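Local structure of FI20010p1 (Drosophila melanogaster, 7CFB) at residues A42-N47 with I177-H182; D97-L102 with I112-S117; I108-T113 with I128-H133. The protein probably serves as a piRNA-pathway scaffold whose extended Tudor domain, here without ligand, helps assemble the piRNA amplification complex around the Piwi protein Aub. All blocks are in the same frame, centred on the assembly; numbering follows the deposited sequence.

Contact 1: A42-N47 with I177-H182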
loop_
_atom_site.group_PDB
_atom_site.type_symbol
_atom_site.label_atom_id
_atom_site.label_comp_id
_atom_site.label_asym_id
_atom_site.label_seq_id
_atom_site.Cartn_x
_atom_site.Cartn_y
_atom_site.Cartn_z
ATOM N N ALA A 42 -4.032 1.912 -16.636
ATOM C CA ALA A 42 -3.769 1.231 -17.924
ATOM C C ALA A 42 -3.426 -0.256 -17.739
ATOM O O ALA A 42 -3.602 -0.994 -18.656
ATOM C CB ALA A 42 -2.700 1.948 -18.685
ATOM N N ALA A 43 -2.942 -0.662 -16.566
ATOM C CA ALA A 43 -2.609 -2.052 -16.186
ATOM C C ALA A 43 -3.852 -2.957 -16.068
ATOM O O ALA A 43 -3.678 -4.140 -16.016
ATOM C CB ALA A 43 -1.805 -2.025 -14.920
ATOM N N PHE A 44 -5.055 -2.408 -15.982
ATOM C CA PHE A 44 -6.276 -3.230 -15.840
ATOM C C PHE A 44 -7.293 -2.891 -16.935
ATOM O O PHE A 44 -8.263 -2.239 -16.678
ATOM C CB PHE A 44 -6.823 -3.057 -14.430
ATOM C CG PHE A 44 -5.857 -3.448 -13.352
ATOM C CD1 PHE A 44 -4.938 -2.548 -12.875
ATOM C CD2 PHE A 44 -5.844 -4.722 -12.843
ATOM C CE1 PHE A 44 -4.060 -2.900 -11.875
ATOM C CE2 PHE A 44 -4.956 -5.076 -11.851
ATOM C CZ PHE A 44 -4.067 -4.164 -11.371
ATOM N N PRO A 45 -7.045 -3.344 -18.165
ATOM C CA PRO A 45 -7.932 -3.081 -19.246
ATOM C C PRO A 45 -9.273 -3.781 -19.064
ATOM O O PRO A 45 -9.323 -4.915 -18.796
ATOM C CB PRO A 45 -7.260 -3.658 -20.489
ATOM C CG PRO A 45 -5.914 -4.114 -20.053
ATOM C CD PRO A 45 -5.901 -4.107 -18.550
ATOM N N GLU A 46 -10.324 -3.055 -19.392
ATOM C CA GLU A 46 -11.718 -3.550 -19.360
ATOM C C GLU A 46 -11.888 -4.686 -20.379
ATOM O O GLU A 46 -11.247 -4.651 -21.400
ATOM C CB GLU A 46 -12.666 -2.442 -19.813
ATOM C CG GLU A 46 -13.164 -1.528 -18.730
ATOM C CD GLU A 46 -14.085 -0.409 -19.162
ATOM O OE1 GLU A 46 -14.547 0.309 -18.302
ATOM O OE2 GLU A 46 -14.298 -0.256 -20.358
ATOM N N ASN A 47 -12.789 -5.608 -20.079
ATOM C CA ASN A 47 -13.176 -6.769 -20.917
ATOM C C ASN A 47 -12.006 -7.709 -21.133
ATOM O O ASN A 47 -11.888 -8.236 -22.186
ATOM C CB ASN A 47 -13.844 -6.316 -22.210
ATOM C CG ASN A 47 -15.064 -5.483 -21.917
ATOM O OD1 ASN A 47 -15.951 -5.915 -21.213
ATOM N ND2 ASN A 47 -15.079 -4.273 -22.416
ATOM N N ILE A 177 -3.791 -13.656 -8.301
ATOM C CA ILE A 177 -5.137 -14.105 -8.734
ATOM C C ILE A 177 -5.389 -13.633 -10.161
ATOM O O ILE A 177 -4.607 -12.856 -10.674
ATOM C CB ILE A 177 -6.247 -13.597 -7.801
ATOM C CG1 ILE A 177 -6.388 -12.080 -7.802
ATOM C CG2 ILE A 177 -6.087 -14.142 -6.407
ATOM C CD1 ILE A 177 -7.650 -11.602 -7.158
ATOM N N LYS A 178 -6.435 -14.158 -10.777
ATOM C CA LYS A 178 -6.853 -13.682 -12.111
ATOM C C LYS A 178 -8.225 -13.044 -11.943
ATOM O O LYS A 178 -9.045 -13.641 -11.309
ATOM C CB LYS A 178 -6.832 -14.792 -13.159
ATOM C CG LYS A 178 -5.531 -15.569 -13.273
ATOM C CD LYS A 178 -5.488 -16.512 -14.440
ATOM C CE LYS A 178 -4.202 -17.310 -14.509
ATOM N NZ LYS A 178 -2.982 -16.464 -14.470
ATOM N N ILE A 179 -8.409 -11.845 -12.464
ATOM C CA ILE A 179 -9.699 -11.124 -12.332
ATOM C C ILE A 179 -10.231 -10.749 -13.712
ATOM O O ILE A 179 -9.445 -10.363 -14.532
ATOM C CB ILE A 179 -9.542 -9.862 -11.462
ATOM C CG1 ILE A 179 -8.401 -8.981 -11.953
ATOM C CG2 ILE A 179 -9.405 -10.197 -9.986
ATOM C CD1 ILE A 179 -8.520 -7.570 -11.536
ATOM N N ARG A 180 -11.527 -10.936 -13.924
ATOM C CA ARG A 180 -12.172 -10.444 -15.156
ATOM C C ARG A 180 -12.543 -8.999 -14.857
ATOM O O ARG A 180 -13.346 -8.792 -13.993
ATOM C CB ARG A 180 -13.460 -11.165 -15.546
ATOM C CG ARG A 180 -13.519 -12.635 -15.205
ATOM C CD ARG A 180 -14.764 -13.251 -15.792
ATOM N NE ARG A 180 -14.578 -14.677 -15.913
ATOM C CZ ARG A 180 -14.338 -15.290 -17.046
ATOM N NH1 ARG A 180 -14.298 -14.593 -18.156
ATOM N NH2 ARG A 180 -14.176 -16.589 -17.067
ATOM N N VAL A 181 -11.993 -8.065 -15.597
ATOM C CA VAL A 181 -12.267 -6.635 -15.348
ATOM C C VAL A 181 -13.577 -6.240 -16.031
ATOM O O VAL A 181 -13.619 -6.230 -17.217
ATOM C CB VAL A 181 -11.069 -5.823 -15.858
ATOM C CG1 VAL A 181 -11.149 -4.361 -15.515
ATOM C CG2 VAL A 181 -9.770 -6.428 -15.398
ATOM N N HIS A 182 -14.641 -6.086 -15.264
ATOM C CA HIS A 182 -15.928 -5.605 -15.818
ATOM C C HIS A 182 -15.851 -4.119 -16.139
ATOM O O HIS A 182 -16.307 -3.728 -17.167
ATOM C CB HIS A 182 -17.078 -5.849 -14.842
ATOM C CG HIS A 182 -17.508 -7.266 -14.701
ATOM N ND1 HIS A 182 -16.633 -8.278 -14.455
ATOM C CD2 HIS A 182 -18.726 -7.829 -14.722
ATOM C CE1 HIS A 182 -17.276 -9.404 -14.368
ATOM N NE2 HIS A 182 -18.549 -9.149 -14.526
#
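Asn47 and Val181 supply the one hydrogen bond between the loop 42-47 and the strand 177-182: Asn47 N donates to Val181 O at 3.0 Å, with an N-H...O angle of 149°. The backbones come nearest at Glu46 and Val181, whose CA atoms are 5.1 Å apart. Thr48 also bonds to the backbone of Val181, where the loop runs into strand 49-57. Both strands belong to the five-stranded sheet, probably the staphylococcal-nuclease-like half of the extended Tudor fold.

The remaining contacts are van der Waals. Val181 turns its isopropyl group to the loop; CB lies 3.5 Å from Pro45 O, and CG1, anti to the backbone N (chi1 -173°), reaches to 3.8 Å from Phe44 O. Farther along, CD2 of the Phe44 ring meets CD1 of Ile179 at 4.1 Å, the two side chains crossing obliquely. The same ring also rests on Val50, Ala52 and Leu189.

Asn184, further along the same strand, bonds the loop twice, its ND2 to the carbonyl Phe44 O and its backbone N to Glu46 OE1. A buried apolar layer under an exposed polar margin thus fastens the loop along the strand largely through backbone atoms.

Contact 2: D97-L102 with I112-S117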
loop_
_atom_site.group_PDB
_atom_site.type_symbol
_atom_site.label_atom_id
_atom_site.label_comp_id
_atom_site.label_asym_id
_atom_site.label_seq_id
_atom_site.Cartn_x
_atom_site.Cartn_y
_atom_site.Cartn_z
ATOM N N ASP A 97 2.573 13.893 0.619
ATOM C CA ASP A 97 3.909 13.603 0.056
ATOM C C ASP A 97 4.249 12.136 0.315
ATOM O O ASP A 97 3.861 11.625 1.323
ATOM C CB ASP A 97 4.939 14.656 0.452
ATOM C CG ASP A 97 4.816 15.954 -0.333
ATOM O OD1 ASP A 97 3.955 16.043 -1.184
ATOM O OD2 ASP A 97 5.573 16.863 -0.080
ATOM N N ILE A 98 4.996 11.517 -0.578
ATOM C CA ILE A 98 5.335 10.080 -0.437
ATOM C C ILE A 98 6.719 9.866 0.191
ATOM O O ILE A 98 7.638 10.550 -0.171
ATOM C CB ILE A 98 5.166 9.390 -1.789
ATOM C CG1 ILE A 98 3.731 9.536 -2.288
ATOM C CG2 ILE A 98 5.590 7.948 -1.724
ATOM C CD1 ILE A 98 3.619 9.318 -3.741
ATOM N N PHE A 99 6.804 8.925 1.120
ATOM C CA PHE A 99 8.042 8.549 1.833
ATOM C C PHE A 99 7.995 7.066 2.185
ATOM O O PHE A 99 7.143 6.365 1.679
ATOM C CB PHE A 99 8.346 9.501 2.982
ATOM C CG PHE A 99 7.359 9.510 4.112
ATOM C CD1 PHE A 99 6.182 10.227 4.028
ATOM C CD2 PHE A 99 7.626 8.822 5.274
ATOM C CE1 PHE A 99 5.301 10.249 5.080
ATOM C CE2 PHE A 99 6.733 8.839 6.326
ATOM C CZ PHE A 99 5.577 9.556 6.224
ATOM N N ALA A 100 8.931 6.611 3.000
ATOM C CA ALA A 100 8.981 5.188 3.368
ATOM C C ALA A 100 8.944 5.014 4.884
ATOM O O ALA A 100 9.386 5.884 5.595
ATOM C CB ALA A 100 10.194 4.558 2.754
ATOM N N VAL A 101 8.352 3.916 5.314
ATOM C CA VAL A 101 8.257 3.569 6.743
ATOM C C VAL A 101 8.793 2.155 6.929
ATOM O O VAL A 101 8.583 1.327 6.101
ATOM C CB VAL A 101 6.844 3.771 7.307
ATOM C CG1 VAL A 101 5.802 2.947 6.591
ATOM C CG2 VAL A 101 6.787 3.560 8.800
ATOM N N LEU A 102 9.488 1.946 8.024
ATOM C CA LEU A 102 10.069 0.628 8.309
ATOM C C LEU A 102 9.160 -0.163 9.233
ATOM O O LEU A 102 8.727 0.367 10.205
ATOM C CB LEU A 102 11.446 0.822 8.951
ATOM C CG LEU A 102 12.018 -0.431 9.600
ATOM C CD1 LEU A 102 12.497 -1.417 8.567
ATOM C CD2 LEU A 102 13.123 -0.084 10.564
ATOM N N ILE A 112 4.527 5.180 1.984
ATOM C CA ILE A 112 3.469 5.708 2.868
ATOM C C ILE A 112 3.260 7.187 2.579
ATOM O O ILE A 112 4.170 7.823 2.114
ATOM C CB ILE A 112 3.924 5.492 4.325
ATOM C CG1 ILE A 112 2.838 5.779 5.364
ATOM C CG2 ILE A 112 5.228 6.205 4.614
ATOM C CD1 ILE A 112 3.265 5.654 6.781
ATOM N N THR A 113 2.069 7.667 2.863
ATOM C CA THR A 113 1.767 9.100 2.820
ATOM C C THR A 113 0.926 9.442 4.057
ATOM O O THR A 113 0.145 8.617 4.453
ATOM C CB THR A 113 1.102 9.484 1.504
ATOM O OG1 THR A 113 1.010 10.891 1.606
ATOM C CG2 THR A 113 -0.260 8.862 1.319
ATOM N N ILE A 114 1.139 10.604 4.644
ATOM C CA ILE A 114 0.311 11.072 5.776
ATOM C C ILE A 114 -0.852 11.860 5.177
ATOM O O ILE A 114 -0.620 12.786 4.475
ATOM C CB ILE A 114 1.106 11.917 6.775
ATOM C CG1 ILE A 114 2.332 11.178 7.296
ATOM C CG2 ILE A 114 0.209 12.337 7.911
ATOM C CD1 ILE A 114 1.999 10.137 8.284
ATOM N N ASN A 115 -2.070 11.448 5.455
ATOM C CA ASN A 115 -3.238 12.148 4.881
ATOM C C ASN A 115 -3.830 13.170 5.856
ATOM O O ASN A 115 -4.346 14.128 5.394
ATOM C CB ASN A 115 -4.216 11.181 4.214
ATOM C CG ASN A 115 -4.779 10.137 5.142
ATOM O OD1 ASN A 115 -4.233 9.067 5.292
ATOM N ND2 ASN A 115 -5.894 10.446 5.757
ATOM N N SER A 116 -3.726 12.952 7.157
ATOM C CA SER A 116 -4.327 13.898 8.124
ATOM C C SER A 116 -3.715 13.751 9.513
ATOM O O SER A 116 -3.128 12.740 9.793
ATOM C CB SER A 116 -5.824 13.739 8.200
ATOM O OG SER A 116 -6.191 12.572 8.883
ATOM N N SER A 117 -3.930 14.774 10.324
ATOM C CA SER A 117 -3.548 14.833 11.749
ATOM C C SER A 117 -4.657 14.181 12.573
ATOM O O SER A 117 -5.806 14.400 12.277
ATOM C CB SER A 117 -3.352 16.249 12.156
ATOM O OG SER A 117 -2.791 16.325 13.437
HETATM O O HOH W 1 3.097 12.304 3.777
#
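The ring of Phe99 lies across Ile112, with the CG2 methyl over one face in a CH-pi contact: the methyl stands 3.6 Å from the ring centroid and 16° off the normal, displaced toward the rim. Phe99 reaches this place with CG between its backbone N and carbonyl carbon (chi1 65°), which brings the ring back over the neighbouring strand. Its far edge is met in plane by CG1 of Ile114, 3.8 Å from Phe99 CZ. The CG1 branch of Ile112, opposite the backbone N (chi1 -171°), carries CD1 to Val101 CG1, 3.7 Å away, the two side chains crossing at about a right angle.

The backbones of Phe99 and Ile112 form an antiparallel hydrogen-bonded pair: Phe99 N to Ile112 O measures 3.0 Å and Ile112 N to Phe99 O 2.9 Å. Past this pair Asp97 O is gripped twice. Thr113 OG1 donates to it at 3.0 Å from above the carbonyl plane, and a water bridges Asp97 O and Ile114 N, while Ile114 also has a backbone bond with Gly96.

The contact belongs to the hairpin of strands 99-103 and 108-117 in the antiparallel sheet of the Tudor domain, a member of the SH3 clan. Ile142 of strand 142-144 packs on Phe99 and Val101, while Ala125 and Leu127 of strand 123-127, which pairs with strand 108-117 on its other edge, touch Ile112.

Contact 3: I108-T113 with I128-H133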
loop_
_atom_site.group_PDB
_atom_site.type_symbol
_atom_site.label_atom_id
_atom_site.label_comp_id
_atom_site.label_asym_id
_atom_site.label_seq_id
_atom_site.Cartn_x
_atom_site.Cartn_y
_atom_site.Cartn_z
ATOM N N ILE A 108 10.596 -5.029 6.730
ATOM C CA ILE A 108 10.285 -4.564 5.349
ATOM C C ILE A 108 10.071 -3.057 5.380
ATOM O O ILE A 108 9.800 -2.535 6.419
ATOM C CB ILE A 108 9.104 -5.295 4.702
ATOM C CG1 ILE A 108 7.760 -4.837 5.254
ATOM C CG2 ILE A 108 9.271 -6.792 4.751
ATOM C CD1 ILE A 108 6.641 -5.047 4.297
ATOM N N ILE A 109 10.297 -2.394 4.260
ATOM C CA ILE A 109 10.102 -0.927 4.187
ATOM C C ILE A 109 9.081 -0.645 3.086
ATOM O O ILE A 109 9.331 -0.991 1.946
ATOM C CB ILE A 109 11.438 -0.222 3.967
ATOM C CG1 ILE A 109 12.373 -0.412 5.159
ATOM C CG2 ILE A 109 11.227 1.228 3.631
ATOM C CD1 ILE A 109 13.693 0.258 4.985
ATOM N N THR A 110 8.006 0.040 3.438
ATOM C CA THR A 110 6.912 0.275 2.472
ATOM C C THR A 110 6.638 1.766 2.278
ATOM O O THR A 110 6.888 2.509 3.186
ATOM C CB THR A 110 5.669 -0.472 2.939
ATOM O OG1 THR A 110 4.760 -0.629 1.860
ATOM C CG2 THR A 110 4.998 0.194 4.112
ATOM N N ARG A 111 6.096 2.122 1.117
ATOM C CA ARG A 111 5.760 3.521 0.752
ATOM C C ARG A 111 4.527 3.949 1.535
ATOM O O ARG A 111 3.647 3.161 1.692
ATOM C CB ARG A 111 5.655 3.716 -0.761
ATOM C CG ARG A 111 6.895 3.308 -1.529
ATOM C CD ARG A 111 6.947 3.924 -2.899
ATOM N NE ARG A 111 5.866 3.417 -3.702
ATOM C CZ ARG A 111 5.403 3.980 -4.784
ATOM N NH1 ARG A 111 5.917 5.095 -5.236
ATOM N NH2 ARG A 111 4.401 3.430 -5.407
ATOM N N ILE A 112 4.527 5.180 1.984
ATOM C CA ILE A 112 3.469 5.708 2.868
ATOM C C ILE A 112 3.260 7.187 2.579
ATOM O O ILE A 112 4.170 7.823 2.114
ATOM C CB ILE A 112 3.924 5.492 4.325
ATOM C CG1 ILE A 112 2.838 5.779 5.364
ATOM C CG2 ILE A 112 5.228 6.205 4.614
ATOM C CD1 ILE A 112 3.265 5.654 6.781
ATOM N N THR A 113 2.069 7.667 2.863
ATOM C CA THR A 113 1.767 9.100 2.820
ATOM C C THR A 113 0.926 9.442 4.057
ATOM O O THR A 113 0.145 8.617 4.453
ATOM C CB THR A 113 1.102 9.484 1.504
ATOM O OG1 THR A 113 1.010 10.891 1.606
ATOM C CG2 THR A 113 -0.260 8.862 1.319
ATOM N N ILE A 128 0.355 3.167 0.311
ATOM C CA ILE A 128 -0.033 3.311 -1.120
ATOM C C ILE A 128 0.115 2.001 -1.890
ATOM O O ILE A 128 -0.629 1.809 -2.801
ATOM C CB ILE A 128 0.647 4.522 -1.787
ATOM C CG1 ILE A 128 2.135 4.307 -2.045
ATOM C CG2 ILE A 128 0.381 5.791 -1.011
ATOM C CD1 ILE A 128 2.796 5.409 -2.792
ATOM N N ASP A 129 1.114 1.197 -1.581
ATOM C CA ASP A 129 1.338 -0.069 -2.313
ATOM C C ASP A 129 0.473 -1.212 -1.788
ATOM O O ASP A 129 0.317 -2.147 -2.528
ATOM C CB ASP A 129 2.829 -0.372 -2.434
ATOM C CG ASP A 129 3.587 0.740 -3.122
ATOM O OD1 ASP A 129 3.040 1.321 -4.007
ATOM O OD2 ASP A 129 4.663 1.030 -2.712
ATOM N N PHE A 130 -0.012 -1.133 -0.549
ATOM C CA PHE A 130 -0.833 -2.213 0.060
ATOM C C PHE A 130 -2.326 -1.882 0.128
ATOM O O PHE A 130 -3.087 -2.771 0.346
ATOM C CB PHE A 130 -0.374 -2.522 1.480
ATOM C CG PHE A 130 1.057 -2.949 1.642
ATOM C CD1 PHE A 130 1.834 -3.293 0.558
ATOM C CD2 PHE A 130 1.633 -3.000 2.895
ATOM C CE1 PHE A 130 3.155 -3.666 0.721
ATOM C CE2 PHE A 130 2.948 -3.397 3.060
ATOM C CZ PHE A 130 3.704 -3.734 1.970
ATOM N N GLY A 131 -2.715 -0.650 -0.129
ATOM C CA GLY A 131 -4.120 -0.256 -0.017
ATOM C C GLY A 131 -4.639 -0.294 1.406
ATOM O O GLY A 131 -5.791 -0.536 1.564
ATOM N N GLU A 132 -3.785 0.008 2.385
ATOM C CA GLU A 132 -4.221 -0.065 3.802
ATOM C C GLU A 132 -4.106 1.293 4.488
ATOM O O GLU A 132 -3.099 1.994 4.268
ATOM C CB GLU A 132 -3.303 -0.997 4.581
ATOM C CG GLU A 132 -3.479 -2.451 4.225
ATOM C CD GLU A 132 -2.521 -3.299 5.030
ATOM O OE1 GLU A 132 -1.703 -2.724 5.775
ATOM O OE2 GLU A 132 -2.592 -4.539 4.913
ATOM N N HIS A 133 -5.114 1.629 5.292
ATOM C CA HIS A 133 -5.061 2.874 6.086
ATOM C C HIS A 133 -4.637 2.457 7.483
ATOM O O HIS A 133 -5.131 1.475 7.944
ATOM C CB HIS A 133 -6.382 3.627 6.060
ATOM C CG HIS A 133 -6.801 4.018 4.693
ATOM N ND1 HIS A 133 -6.484 5.208 4.151
ATOM C CD2 HIS A 133 -7.496 3.354 3.759
ATOM C CE1 HIS A 133 -6.961 5.282 2.951
ATOM N NE2 HIS A 133 -7.568 4.162 2.681
HETATM O O HOH W 2 2.604 0.782 0.829
HETATM O O HOH W 3 5.907 -0.295 -0.710
#
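A buried salt bridge between Arg111 and Asp129 sets this contact apart, for the guanidinium meets the carboxylate side-on with two nitrogens, one to each oxygen. Arg111 NE donates to Asp129 OD2 at 2.9 Å and 175°, and Arg111 NH2 donates to Asp129 OD1 at the same length and 163°. Both oxygens use their syn lone pairs, and the two planes lie 17° apart, nearly coplanar. The arginine chain bends at its third torsion to present this edge. Over the centre of one guanidinium face sits the CD1 methyl of Ile128, 3.6 Å from Arg111 CZ, so the charged group is covered by an apolar branch while its rim is occupied by oxygens. Second partners hold both groups: Leu152 O and Pro153 O accept from the arginine, and Gln155 N donates to Asp129 OD1.

One water links Arg111 N to Asp129 OD2; a second joins the two backbones, from Asp129 N to Arg111 O, and also bonds Thr110 OG1.

The turn continues into Phe130, whose ring offers one face to Thr110 OG1, 3.3 Å from Phe130 CZ and offset toward the rim. Ile108 CD1 comes in at the edge, in the ring plane, 4.0 Å from the same Phe130 CZ. At the far end Ile128 CG2 packs on Thr113 CG2.

A G1 beta bulge at Gly131 and Glu132, opposite Leu127, leads into strand 132-136, so the contact ties two strands of the Tudor domain's antiparallel sheet. With two direct bonds, a bridging water on Asp129 OD2 and backbone partners for both ions, the buried charges are probably well compensated, which would help keep Asp129 ionised and fix the rotation of both side-chain ends.

Contacts 2 and 3 are buried neighbours, their centres 8 Å apart, and both use strand 108-117, sharing Ile112 and Thr113. Ile112 packs against strand 99-103 in contact 2, whereas Arg111 reaches the turn 128-131 in contact 3; Val101 N and Thr110 O, 2.9 Å apart in a probable hydrogen bond, knit the two together. Their chemistry differs: aromatic-aliphatic packing with strand pairing in one, a salt bridge with ordered water in the other. Contact 1 is partly exposed and belongs to the other sheet, about 10 Å from contact 3 at the nearest atoms; its segments enclose both others along the chain, and it relies on backbone and apolar contacts.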